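Side-chain contacts in trichothecene 15-O-acetyltransferase TRI3 (Fusarium sporotrichioides, PDB 3FOT), which transfers an acetyl group to the 15-hydroxyl of trichothecene intermediates during the biosynthesis of Fusarium mycotoxins such as T-2 toxin: residues A[256-261]-A[332-337]; A[298-303]-A[388-393]; A[307-312]-A[384-389]; A[313-318]-A[363-368]. One frame throughout, in Å; residues are numbered along the deposited sequence. Where two conformers were deposited one is given.

Contact 1. Residues A[256-261]-A[332-337]; sequences TSALVA and VFISPT
Pro-336 meets helix 246-264 with CG, the corner of its ring, which sits 4.1 Å from the backbone CA of Leu-259. The same CG is 4.2 Å from Ala-258 O, so the proline rests on the helix backbone more than on any side-chain end. Leu-259 adds a looser touch, with its CD1 4.5 Å from CG of Pro-336.

Two residues back along the strand, Ile-334 points the same way and meets Ala-258, CG2 to CB, at 4.2 Å. Its CG2 branch, anti to the backbone N (chi1 -61°), does the touching. The short alanine leaves room for the strand to come near, and the segment axes approach to 8.1 Å at an angle of 113°. The contact is van der Waals, chiefly carbon on carbon, with the Ala-258 carbonyl oxygen beside the proline ring carbon.

Strand 333-340 pairs antiparallel with strand 358-365, whose Val-362 also meets both Ala-258 and Ile-334. Leu-259 in turn leans on Glu-417 of helix 406-423, and its side chain lies about 7 Å from that of His-414, which binds 15-deacetylcalonectrin. Helix 246-264 thus bridges between the two-stranded sheet and the helix that carries a substrate-binding residue.

Contact 2. Residues A[298-303]-A[388-393]; sequences TRLGPG and SACRNI
The carbonyl oxygen Ser-388 O is gripped twice on the helix that offers Cys-390 and Arg-391 to Leu-300. Asn-392 N makes the usual helical bond, and the amide ND2 of Asn-392 folds back onto the same oxygen, Ser-388 O, at 2.8 Å. That second bond is nearly straight (173° at the hydrogen); Ser-388 O lies nearly in the amide plane of Asn-392, while ND2 sits well above the carbonyl plane of Ser-388.

Across the contact, Leu-300 divides its two methyls between two neighbours. CD1 lies 3.7 Å from Cys-390 CB and almost as near to the sulfur. CD2 sits over one face of the Arg-391 guanidinium, shifted toward the rim, with NH2 of Arg-391 at 3.6 Å. Arg-391 reaches it through a chain extended from CG to NE, starting with CG anti to the carbonyl carbon (chi1 -61°). Leu-300 follows the last turn of helix 286-299, and Gly-301 then leaves helical angles with positive phi. Arg-299, just before Leu-300, bonds through NE to Phe-517 O and makes a cation-pi contact with the Phe-517 ring.

Arg-299 O is 3.9 Å from Arg-391 NH2, too far to count as a bond, though its partial negative charge may mildly favour the guanidinium. The segments are joined mainly by van der Waals contact, probably with little polar contribution: a leucine spread between CB and sulfur of Cys-390 and one face of an exposed arginine's guanidinium.

Contact 3. Residues A[307-312]-A[384-389]; sequences SHLTQA and RALESA
Leu-309 and Leu-386 cross at a slant between helices 306-321 and 379-401, the CD1 methyl of Leu-309 lying 4.1 Å from CD2 of Leu-386. Each comes in from the flank of its helix and bends inward at the end. Leu-309 does so with CG anti to its own nitrogen (chi1 -178°), whereas Leu-386 has CG anti to the carbonyl carbon (chi1 -71°). CD2 of Leu-386 also touches Ala-312, 4.0 Å from its CB.

Ala-312 points toward the other helix. Its CB meets CB of Ala-389 at 3.8 Å, and Ala-312 CB lies 3.9 Å from Leu-386 O. With two alanine methyls meeting, the backbones come close, the CA atoms of Ala-312 and Ala-389 being 5.3 Å apart. The segment axes pass at 8.9 Å with a crossing angle of 114°.

Leu-309 also touches Ile-292 and Val-296 of helix 286-299, and Phe-517 near the C-terminus. The four residues that meet here are all buried and meet almost wholly through carbon, the oxygen of Leu-386 apart, so shape fit and the hydrophobic effect hold this steep crossing: small residues where the helices are nearest, leucines filling in beside them.

Contact 4. Residues A[313-318]-A[363-368]; sequences AIVLAL and VRIENL
The flat group here is the guanidinium of Arg-364, on the strand that also turns Ile-365 toward Val-315. At its edge, and nearly in its plane, lies OE1 of Glu-366, 3.1 Å from NH2 of Arg-364 in a salt bridge. The hydrogen bond is bent (144° at the hydrogen), and NH2 meets the carboxylate from above, 46° out of that group's plane. One group is thus approached edge-on and the other obliquely, a less than ideal pairing. Both residues belong to the 363-368 segment, so this bridge ties the segment to itself.

Ile-365 lies between them in sequence and points the other way, into the protein. It and Val-315 reach toward each other tip to tip: CD1 of Ile-365 is 3.8 Å from CG2 of Val-315 and 4.2 Å from CG1 of the same valine. Val-315 presents both methyls at once, CG1 anti to the backbone N (chi1 171°) and CG2 anti to the carbonyl carbon. Further along the chain, Leu-368 swings its end back, and Leu-368 CD2 lies 4.4 Å from Val-315 CG1.

Val-315 packs on Phe-333 of the paired strand as well, and Ile-365 on Ile-393 of helix 379-401. The chemistry therefore splits by side of the chain. Charge is paired on the outer side, where Glu-366 is exposed, while the link to helix 306-321 is made by branched aliphatic ends. It depends on burial and fit, with a single valine carrying the helix's share.

Overall arrangement
Contacts 3 and 4 are buried, whereas contacts 1 and 2 are only partly so, and contact 2 includes an exposed arginine. Helix 306-321 serves contacts 3 and 4, and helix 379-401 serves contacts 2 and 3, whose centres are about 7 Å apart. Contacts 1 and 4 use the two paired strands: Phe-333 O accepts a probable hydrogen bond from Ile-365 N. Alternate residues send Ile-334 to helix 246-264 and Phe-333 to helix 306-321, so the two-stranded sheet is packed on both faces. Contacts 1, 3 and 4 are essentially aliphatic, while contact 2 sets a leucine methyl on a guanidinium face; in none does a polar bond join the two segments.

Contact 1. Residues A[256-261]-A[332-337]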
loop_
_atom_site.group_PDB
_atom_site.type_symbol
_atom_site.label_atom_id
_atom_site.label_comp_id
_atom_site.label_asym_id
_atom_site.label_seq_id
_atom_site.Cartn_x
_atom_site.Cartn_y
_atom_site.Cartn_z
ATOM N N THR A 256 -4.590 19.367 -10.447
ATOM C CA THR A 256 -5.506 18.742 -11.417
ATOM C C THR A 256 -5.064 18.977 -12.867
ATOM O O THR A 256 -5.222 18.097 -13.719
ATOM C CB THR A 256 -6.978 19.158 -11.212
ATOM O OG1 THR A 256 -7.112 20.572 -11.438
ATOM C CG2 THR A 256 -7.422 18.826 -9.780
ATOM N N SER A 257 -4.479 20.147 -13.141
ATOM C CA SER A 257 -3.899 20.412 -14.451
ATOM C C SER A 257 -2.746 19.462 -14.772
ATOM O O SER A 257 -2.697 18.902 -15.874
ATOM C CB SER A 257 -3.460 21.871 -14.571
ATOM O OG SER A 257 -4.612 22.697 -14.640
ATOM N N ALA A 258 -1.844 19.261 -13.804
ATOM C CA ALA A 258 -0.750 18.282 -13.940
ATOM C C ALA A 258 -1.256 16.848 -14.117
ATOM O O ALA A 258 -0.702 16.067 -14.914
ATOM C CB ALA A 258 0.182 18.345 -12.762
ATOM N N LEU A 259 -2.307 16.508 -13.374
ATOM C CA LEU A 259 -2.921 15.196 -13.472
ATOM C C LEU A 259 -3.420 14.914 -14.873
ATOM O O LEU A 259 -3.096 13.888 -15.475
ATOM C CB LEU A 259 -4.072 15.112 -12.470
ATOM C CG LEU A 259 -4.878 13.826 -12.439
ATOM C CD1 LEU A 259 -3.969 12.685 -11.950
ATOM C CD2 LEU A 259 -6.062 14.017 -11.512
ATOM N N VAL A 260 -4.216 15.834 -15.397
ATOM C CA VAL A 260 -4.832 15.649 -16.696
ATOM C C VAL A 260 -3.768 15.601 -17.777
ATOM O O VAL A 260 -3.856 14.771 -18.678
ATOM C CB VAL A 260 -5.889 16.720 -16.980
ATOM C CG1 VAL A 260 -6.583 16.472 -18.338
ATOM C CG2 VAL A 260 -6.934 16.693 -15.865
ATOM N N ALA A 261 -2.763 16.473 -17.676
ATOM C CA ALA A 261 -1.655 16.485 -18.630
ATOM C C ALA A 261 -0.808 15.224 -18.565
ATOM O O ALA A 261 -0.317 14.766 -19.599
ATOM C CB ALA A 261 -0.769 17.724 -18.459
ATOM N N VAL A 332 9.238 18.069 -19.925
ATOM C CA VAL A 332 9.431 18.054 -18.487
ATOM C C VAL A 332 8.888 16.736 -17.987
ATOM O O VAL A 332 7.762 16.367 -18.325
ATOM C CB VAL A 332 8.660 19.202 -17.807
ATOM C CG1 VAL A 332 9.062 19.338 -16.339
ATOM C CG2 VAL A 332 8.914 20.511 -18.542
ATOM N N PHE A 333 9.687 16.023 -17.197
ATOM C CA PHE A 333 9.167 14.850 -16.503
ATOM C C PHE A 333 8.303 15.359 -15.365
ATOM O O PHE A 333 8.786 16.057 -14.478
ATOM C CB PHE A 333 10.285 13.946 -15.988
ATOM C CG PHE A 333 9.772 12.745 -15.266
ATOM C CD1 PHE A 333 9.406 11.603 -15.973
ATOM C CD2 PHE A 333 9.618 12.771 -13.888
ATOM C CE1 PHE A 333 8.879 10.474 -15.295
ATOM C CE2 PHE A 333 9.101 11.653 -13.213
ATOM C CZ PHE A 333 8.742 10.520 -13.924
ATOM N N ILE A 334 7.015 15.046 -15.447
ATOM C CA ILE A 334 6.033 15.466 -14.455
ATOM C C ILE A 334 5.321 14.201 -13.985
ATOM O O ILE A 334 4.836 13.398 -14.791
ATOM C CB ILE A 334 5.007 16.471 -15.041
ATOM C CG1 ILE A 334 5.713 17.745 -15.529
ATOM C CG2 ILE A 334 3.931 16.833 -13.999
ATOM C CD1 ILE A 334 4.827 18.674 -16.322
ATOM N N SER A 335 5.270 14.027 -12.677
ATOM C CA SER A 335 4.652 12.848 -12.102
ATOM C C SER A 335 3.849 13.241 -10.865
ATOM O O SER A 335 4.431 13.656 -9.856
ATOM C CB SER A 335 5.703 11.806 -11.719
ATOM O OG SER A 335 5.068 10.639 -11.213
ATOM N N PRO A 336 2.512 13.100 -10.948
ATOM C CA PRO A 336 1.637 13.330 -9.806
ATOM C C PRO A 336 1.760 12.104 -8.932
ATOM O O PRO A 336 1.343 11.013 -9.353
ATOM C CB PRO A 336 0.233 13.397 -10.435
ATOM C CG PRO A 336 0.439 13.377 -11.935
ATOM C CD PRO A 336 1.751 12.695 -12.142
ATOM N N THR A 337 2.387 12.259 -7.772
ATOM C CA THR A 337 2.616 11.134 -6.867
ATOM C C THR A 337 1.676 11.223 -5.662
ATOM O O THR A 337 0.968 12.219 -5.488
ATOM C CB THR A 337 4.087 11.068 -6.367
ATOM O OG1 THR A 337 4.423 12.293 -5.703
ATOM C CG2 THR A 337 5.057 10.860 -7.513
#

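Contact 2. Residues A[298-303]-A[388-393]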
loop_
_atom_site.group_PDB
_atom_site.type_symbol
_atom_site.label_atom_id
_atom_site.label_comp_id
_atom_site.label_asym_id
_atom_site.label_seq_id
_atom_site.Cartn_x
_atom_site.Cartn_y
_atom_site.Cartn_z
ATOM N N THR A 298 26.159 10.605 2.075
ATOM C CA THR A 298 27.477 11.192 1.817
ATOM C C THR A 298 27.404 12.157 0.644
ATOM O O THR A 298 27.896 13.286 0.731
ATOM C CB THR A 298 28.503 10.088 1.542
ATOM O OG1 THR A 298 28.685 9.294 2.735
ATOM C CG2 THR A 298 29.849 10.652 1.069
ATOM N N ARG A 299 26.796 11.716 -0.455
ATOM C CA ARG A 299 26.813 12.523 -1.678
ATOM C C ARG A 299 25.833 13.672 -1.564
ATOM O O ARG A 299 26.109 14.771 -2.061
ATOM C CB ARG A 299 26.512 11.698 -2.930
ATOM C CG ARG A 299 27.509 10.608 -3.262
ATOM C CD ARG A 299 27.191 10.037 -4.648
ATOM N NE ARG A 299 27.965 8.862 -5.029
ATOM C CZ ARG A 299 29.246 8.871 -5.390
ATOM N NH1 ARG A 299 29.950 10.010 -5.392
ATOM N NH2 ARG A 299 29.837 7.730 -5.715
ATOM N N LEU A 300 24.723 13.440 -0.878
ATOM C CA LEU A 300 23.592 14.367 -0.944
ATOM C C LEU A 300 23.228 14.975 0.395
ATOM O O LEU A 300 22.824 16.138 0.463
ATOM C CB LEU A 300 22.377 13.691 -1.576
ATOM C CG LEU A 300 22.484 13.330 -3.063
ATOM C CD1 LEU A 300 21.305 12.480 -3.491
ATOM C CD2 LEU A 300 22.563 14.588 -3.921
ATOM N N GLY A 301 23.347 14.179 1.453
ATOM C CA GLY A 301 23.207 14.696 2.811
ATOM C C GLY A 301 21.818 14.602 3.403
ATOM O O GLY A 301 20.949 13.898 2.875
ATOM N N PRO A 302 21.593 15.337 4.506
ATOM C CA PRO A 302 20.322 15.317 5.234
ATOM C C PRO A 302 19.139 15.717 4.359
ATOM O O PRO A 302 19.244 16.623 3.516
ATOM C CB PRO A 302 20.542 16.355 6.352
ATOM C CG PRO A 302 22.020 16.435 6.507
ATOM C CD PRO A 302 22.560 16.268 5.118
ATOM N N GLY A 303 18.014 15.045 4.561
ATOM C CA GLY A 303 16.810 15.351 3.813
ATOM C C GLY A 303 16.725 14.563 2.514
ATOM O O GLY A 303 15.659 14.501 1.907
ATOM N N SER A 388 21.697 15.355 -9.786
ATOM C CA SER A 388 20.884 16.456 -10.357
ATOM C C SER A 388 19.403 16.126 -10.231
ATOM O O SER A 388 18.585 16.941 -9.771
ATOM C CB SER A 388 21.236 16.623 -11.846
ATOM O OG SER A 388 20.478 17.652 -12.461
ATOM N N ALA A 389 19.054 14.916 -10.668
ATOM C CA ALA A 389 17.673 14.465 -10.611
ATOM C C ALA A 389 17.153 14.439 -9.168
ATOM O O ALA A 389 16.060 14.942 -8.906
ATOM C CB ALA A 389 17.526 13.134 -11.267
ATOM N N CYS A 390 17.939 13.885 -8.238
ATOM C CA CYS A 390 17.554 13.890 -6.806
ATOM C C CYS A 390 17.282 15.289 -6.271
ATOM O O CYS A 390 16.342 15.486 -5.519
ATOM C CB CYS A 390 18.617 13.254 -5.922
ATOM S SG CYS A 390 18.762 11.460 -6.107
ATOM N N ARG A 391 18.113 16.262 -6.641
ATOM C CA ARG A 391 17.914 17.634 -6.165
ATOM C C ARG A 391 16.629 18.250 -6.735
ATOM O O ARG A 391 15.910 18.933 -6.006
ATOM C CB ARG A 391 19.136 18.509 -6.479
ATOM C CG ARG A 391 20.423 18.019 -5.815
ATOM C CD ARG A 391 21.574 19.051 -5.871
ATOM N NE ARG A 391 22.822 18.496 -5.320
ATOM C CZ ARG A 391 23.068 18.340 -4.019
ATOM N NH1 ARG A 391 22.165 18.702 -3.112
ATOM N NH2 ARG A 391 24.223 17.821 -3.616
ATOM N N ASN A 392 16.348 17.975 -8.014
ATOM C CA ASN A 392 15.080 18.335 -8.683
ATOM C C ASN A 392 13.878 17.679 -7.979
ATOM O O ASN A 392 12.858 18.324 -7.707
ATOM C CB ASN A 392 15.071 17.884 -10.154
ATOM C CG ASN A 392 15.756 18.867 -11.116
ATOM O OD1 ASN A 392 15.100 19.699 -11.721
ATOM N ND2 ASN A 392 17.063 18.732 -11.294
ATOM N N ILE A 393 13.996 16.385 -7.696
ATOM C CA ILE A 393 12.943 15.647 -6.994
ATOM C C ILE A 393 12.657 16.228 -5.604
ATOM O O ILE A 393 11.501 16.514 -5.265
ATOM C CB ILE A 393 13.286 14.137 -6.908
ATOM C CG1 ILE A 393 13.302 13.534 -8.306
ATOM C CG2 ILE A 393 12.267 13.345 -5.995
ATOM C CD1 ILE A 393 14.247 12.335 -8.438
#

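Contact 3. Residues A[307-312]-A[384-389]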
loop_
_atom_site.group_PDB
_atom_site.type_symbol
_atom_site.label_atom_id
_atom_site.label_comp_id
_atom_site.label_asym_id
_atom_site.label_seq_id
_atom_site.Cartn_x
_atom_site.Cartn_y
_atom_site.Cartn_z
ATOM N N SER A 307 14.616 6.799 -1.398
ATOM C CA SER A 307 13.399 7.002 -2.205
ATOM C C SER A 307 13.605 8.069 -3.310
ATOM O O SER A 307 13.125 7.909 -4.451
ATOM C CB SER A 307 12.240 7.428 -1.310
ATOM O OG SER A 307 11.745 6.330 -0.601
ATOM N N HIS A 308 14.302 9.153 -2.970
ATOM C CA HIS A 308 14.680 10.161 -3.974
ATOM C C HIS A 308 15.538 9.514 -5.047
ATOM O O HIS A 308 15.313 9.704 -6.240
ATOM C CB HIS A 308 15.470 11.312 -3.346
ATOM C CG HIS A 308 14.686 12.116 -2.361
ATOM N ND1 HIS A 308 15.197 12.488 -1.139
ATOM C CD2 HIS A 308 13.437 12.633 -2.421
ATOM C CE1 HIS A 308 14.301 13.207 -0.487
ATOM N NE2 HIS A 308 13.220 13.307 -1.240
ATOM N N LEU A 309 16.534 8.753 -4.609
ATOM C CA LEU A 309 17.465 8.113 -5.540
ATOM C C LEU A 309 16.735 7.143 -6.458
ATOM O O LEU A 309 17.034 7.061 -7.646
ATOM C CB LEU A 309 18.571 7.380 -4.783
ATOM C CG LEU A 309 19.572 6.752 -5.769
ATOM C CD1 LEU A 309 20.365 7.854 -6.507
ATOM C CD2 LEU A 309 20.517 5.770 -5.090
ATOM N N THR A 310 15.791 6.390 -5.894
ATOM C CA THR A 310 15.014 5.470 -6.715
ATOM C C THR A 310 14.222 6.232 -7.789
ATOM O O THR A 310 14.178 5.830 -8.945
ATOM C CB THR A 310 14.082 4.568 -5.867
ATOM O OG1 THR A 310 14.876 3.886 -4.892
ATOM C CG2 THR A 310 13.395 3.536 -6.728
ATOM N N GLN A 311 13.575 7.313 -7.388
ATOM C CA GLN A 311 12.834 8.120 -8.356
ATOM C C GLN A 311 13.761 8.671 -9.464
ATOM O O GLN A 311 13.374 8.732 -10.642
ATOM C CB GLN A 311 12.068 9.238 -7.632
ATOM C CG GLN A 311 11.346 10.215 -8.568
ATOM C CD GLN A 311 10.163 9.607 -9.295
ATOM O OE1 GLN A 311 9.007 9.793 -8.869
ATOM N NE2 GLN A 311 10.430 8.901 -10.406
ATOM N N ALA A 312 14.970 9.082 -9.074
ATOM C CA ALA A 312 15.990 9.521 -10.017
ATOM C C ALA A 312 16.348 8.403 -11.024
ATOM O O ALA A 312 16.416 8.631 -12.244
ATOM C CB ALA A 312 17.227 9.979 -9.245
ATOM N N ARG A 384 26.546 12.213 -11.308
ATOM C CA ARG A 384 26.189 13.633 -11.405
ATOM C C ARG A 384 24.752 13.772 -11.893
ATOM O O ARG A 384 24.000 14.608 -11.380
ATOM C CB ARG A 384 27.177 14.406 -12.299
ATOM C CG ARG A 384 28.561 14.608 -11.641
ATOM C CD ARG A 384 29.508 15.549 -12.442
ATOM N NE ARG A 384 30.811 15.671 -11.779
ATOM C CZ ARG A 384 31.083 16.519 -10.786
ATOM N NH1 ARG A 384 30.150 17.342 -10.318
ATOM N NH2 ARG A 384 32.293 16.543 -10.243
ATOM N N ALA A 385 24.382 12.930 -12.863
ATOM C CA ALA A 385 23.024 12.910 -13.403
ATOM C C ALA A 385 22.031 12.501 -12.299
ATOM O O ALA A 385 20.987 13.152 -12.106
ATOM C CB ALA A 385 22.942 11.954 -14.602
ATOM N N LEU A 386 22.356 11.434 -11.567
ATOM C CA LEU A 386 21.494 11.010 -10.455
ATOM C C LEU A 386 21.367 12.091 -9.396
ATOM O O LEU A 386 20.263 12.339 -8.907
ATOM C CB LEU A 386 22.009 9.700 -9.842
ATOM C CG LEU A 386 21.807 8.485 -10.734
ATOM C CD1 LEU A 386 22.805 7.400 -10.315
ATOM C CD2 LEU A 386 20.344 7.963 -10.640
ATOM N N GLU A 387 22.486 12.730 -9.043
ATOM C CA GLU A 387 22.474 13.820 -8.059
ATOM C C GLU A 387 21.576 14.972 -8.520
ATOM O O GLU A 387 20.778 15.497 -7.738
ATOM C CB GLU A 387 23.894 14.319 -7.765
ATOM C CG GLU A 387 24.715 13.347 -6.934
ATOM C CD GLU A 387 26.004 13.934 -6.409
ATOM O OE1 GLU A 387 26.904 13.153 -6.055
ATOM O OE2 GLU A 387 26.111 15.168 -6.311
ATOM N N SER A 388 21.697 15.355 -9.786
ATOM C CA SER A 388 20.884 16.456 -10.357
ATOM C C SER A 388 19.403 16.126 -10.231
ATOM O O SER A 388 18.585 16.941 -9.771
ATOM C CB SER A 388 21.236 16.623 -11.846
ATOM O OG SER A 388 20.478 17.652 -12.461
ATOM N N ALA A 389 19.054 14.916 -10.668
ATOM C CA ALA A 389 17.673 14.465 -10.611
ATOM C C ALA A 389 17.153 14.439 -9.168
ATOM O O ALA A 389 16.060 14.942 -8.906
ATOM C CB ALA A 389 17.526 13.134 -11.267
#

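Contact 4. Residues A[313-318]-A[363-368]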
loop_
_atom_site.group_PDB
_atom_site.type_symbol
_atom_site.label_atom_id
_atom_site.label_comp_id
_atom_site.label_asym_id
_atom_site.label_seq_id
_atom_site.Cartn_x
_atom_site.Cartn_y
_atom_site.Cartn_z
ATOM N N ALA A 313 16.568 7.196 -10.503
ATOM C CA ALA A 313 16.980 6.060 -11.312
ATOM C C ALA A 313 15.862 5.638 -12.287
ATOM O O ALA A 313 16.121 5.251 -13.446
ATOM C CB ALA A 313 17.391 4.902 -10.391
ATOM N N ILE A 314 14.622 5.758 -11.815
ATOM C CA ILE A 314 13.443 5.528 -12.653
ATOM C C ILE A 314 13.465 6.423 -13.892
ATOM O O ILE A 314 13.236 5.961 -15.020
ATOM C CB ILE A 314 12.145 5.704 -11.824
ATOM C CG1 ILE A 314 12.007 4.472 -10.910
ATOM C CG2 ILE A 314 10.914 5.915 -12.724
ATOM C CD1 ILE A 314 10.965 4.635 -9.773
ATOM N N VAL A 315 13.743 7.703 -13.653
ATOM C CA VAL A 315 13.818 8.710 -14.724
ATOM C C VAL A 315 14.988 8.452 -15.662
ATOM O O VAL A 315 14.800 8.406 -16.887
ATOM C CB VAL A 315 13.786 10.133 -14.138
ATOM C CG1 VAL A 315 14.080 11.185 -15.209
ATOM C CG2 VAL A 315 12.387 10.378 -13.570
ATOM N N LEU A 316 16.174 8.192 -15.109
ATOM C CA LEU A 316 17.333 7.867 -15.973
ATOM C C LEU A 316 17.093 6.602 -16.796
ATOM O O LEU A 316 17.462 6.543 -17.981
ATOM C CB LEU A 316 18.640 7.736 -15.163
ATOM C CG LEU A 316 19.487 9.032 -15.030
ATOM C CD1 LEU A 316 18.710 10.188 -14.442
ATOM C CD2 LEU A 316 20.738 8.788 -14.190
ATOM N N ALA A 317 16.461 5.596 -16.186
ATOM C CA ALA A 317 16.143 4.347 -16.902
ATOM C C ALA A 317 15.122 4.626 -18.020
ATOM O O ALA A 317 15.197 4.060 -19.108
ATOM C CB ALA A 317 15.601 3.277 -15.923
ATOM N N LEU A 318 14.197 5.536 -17.756
ATOM C CA LEU A 318 13.202 5.913 -18.759
ATOM C C LEU A 318 13.859 6.632 -19.949
ATOM O O LEU A 318 13.589 6.295 -21.116
ATOM C CB LEU A 318 12.131 6.805 -18.134
ATOM C CG LEU A 318 11.078 7.358 -19.086
ATOM C CD1 LEU A 318 10.214 6.227 -19.543
ATOM C CD2 LEU A 318 10.262 8.428 -18.353
ATOM N N VAL A 363 6.047 15.728 -8.765
ATOM C CA VAL A 363 7.479 15.695 -9.071
ATOM C C VAL A 363 7.708 16.297 -10.465
ATOM O O VAL A 363 7.024 15.939 -11.418
ATOM C CB VAL A 363 7.995 14.240 -9.022
ATOM C CG1 VAL A 363 9.458 14.128 -9.505
ATOM C CG2 VAL A 363 7.858 13.716 -7.620
ATOM N N ARG A 364 8.694 17.188 -10.571
ATOM C CA ARG A 364 9.043 17.826 -11.826
ATOM C C ARG A 364 10.537 17.804 -12.033
ATOM O O ARG A 364 11.296 18.202 -11.145
ATOM C CB ARG A 364 8.567 19.280 -11.841
ATOM C CG ARG A 364 7.081 19.461 -11.831
ATOM C CD ARG A 364 6.735 20.956 -11.795
ATOM N NE ARG A 364 7.648 21.744 -12.635
ATOM C CZ ARG A 364 7.426 22.082 -13.903
ATOM N NH1 ARG A 364 6.305 21.721 -14.522
ATOM N NH2 ARG A 364 8.337 22.792 -14.558
ATOM N N ILE A 365 10.962 17.318 -13.196
ATOM C CA ILE A 365 12.382 17.359 -13.551
ATOM C C ILE A 365 12.470 17.952 -14.963
ATOM O O ILE A 365 11.942 17.377 -15.906
ATOM C CB ILE A 365 13.066 15.962 -13.507
ATOM C CG1 ILE A 365 12.905 15.295 -12.120
ATOM C CG2 ILE A 365 14.554 16.082 -13.941
ATOM C CD1 ILE A 365 13.099 13.792 -12.120
ATOM N N GLU A 366 13.097 19.127 -15.071
ATOM C CA GLU A 366 13.328 19.766 -16.361
ATOM C C GLU A 366 14.744 19.446 -16.816
ATOM O O GLU A 366 15.521 18.823 -16.078
ATOM C CB GLU A 366 13.165 21.291 -16.268
ATOM C CG GLU A 366 11.880 21.801 -15.621
ATOM C CD GLU A 366 11.943 23.306 -15.385
ATOM O OE1 GLU A 366 11.298 23.787 -14.441
ATOM O OE2 GLU A 366 12.652 24.010 -16.149
ATOM N N ASN A 367 15.071 19.884 -18.032
ATOM C CA ASN A 367 16.376 19.677 -18.678
ATOM C C ASN A 367 16.806 18.218 -18.672
ATOM O O ASN A 367 17.887 17.815 -18.204
ATOM C CB ASN A 367 17.463 20.613 -18.153
ATOM C CG ASN A 367 18.605 20.795 -19.155
ATOM O OD1 ASN A 367 18.599 20.217 -20.248
ATOM N ND2 ASN A 367 19.583 21.609 -18.783
ATOM N N LEU A 368 15.934 17.416 -19.260
ATOM C CA LEU A 368 16.155 15.978 -19.311
ATOM C C LEU A 368 17.407 15.611 -20.114
ATOM O O LEU A 368 18.089 14.630 -19.788
ATOM C CB LEU A 368 14.904 15.258 -19.838
ATOM C CG LEU A 368 13.653 15.437 -18.961
ATOM C CD1 LEU A 368 12.434 14.728 -19.576
ATOM C CD2 LEU A 368 13.908 14.910 -17.555
#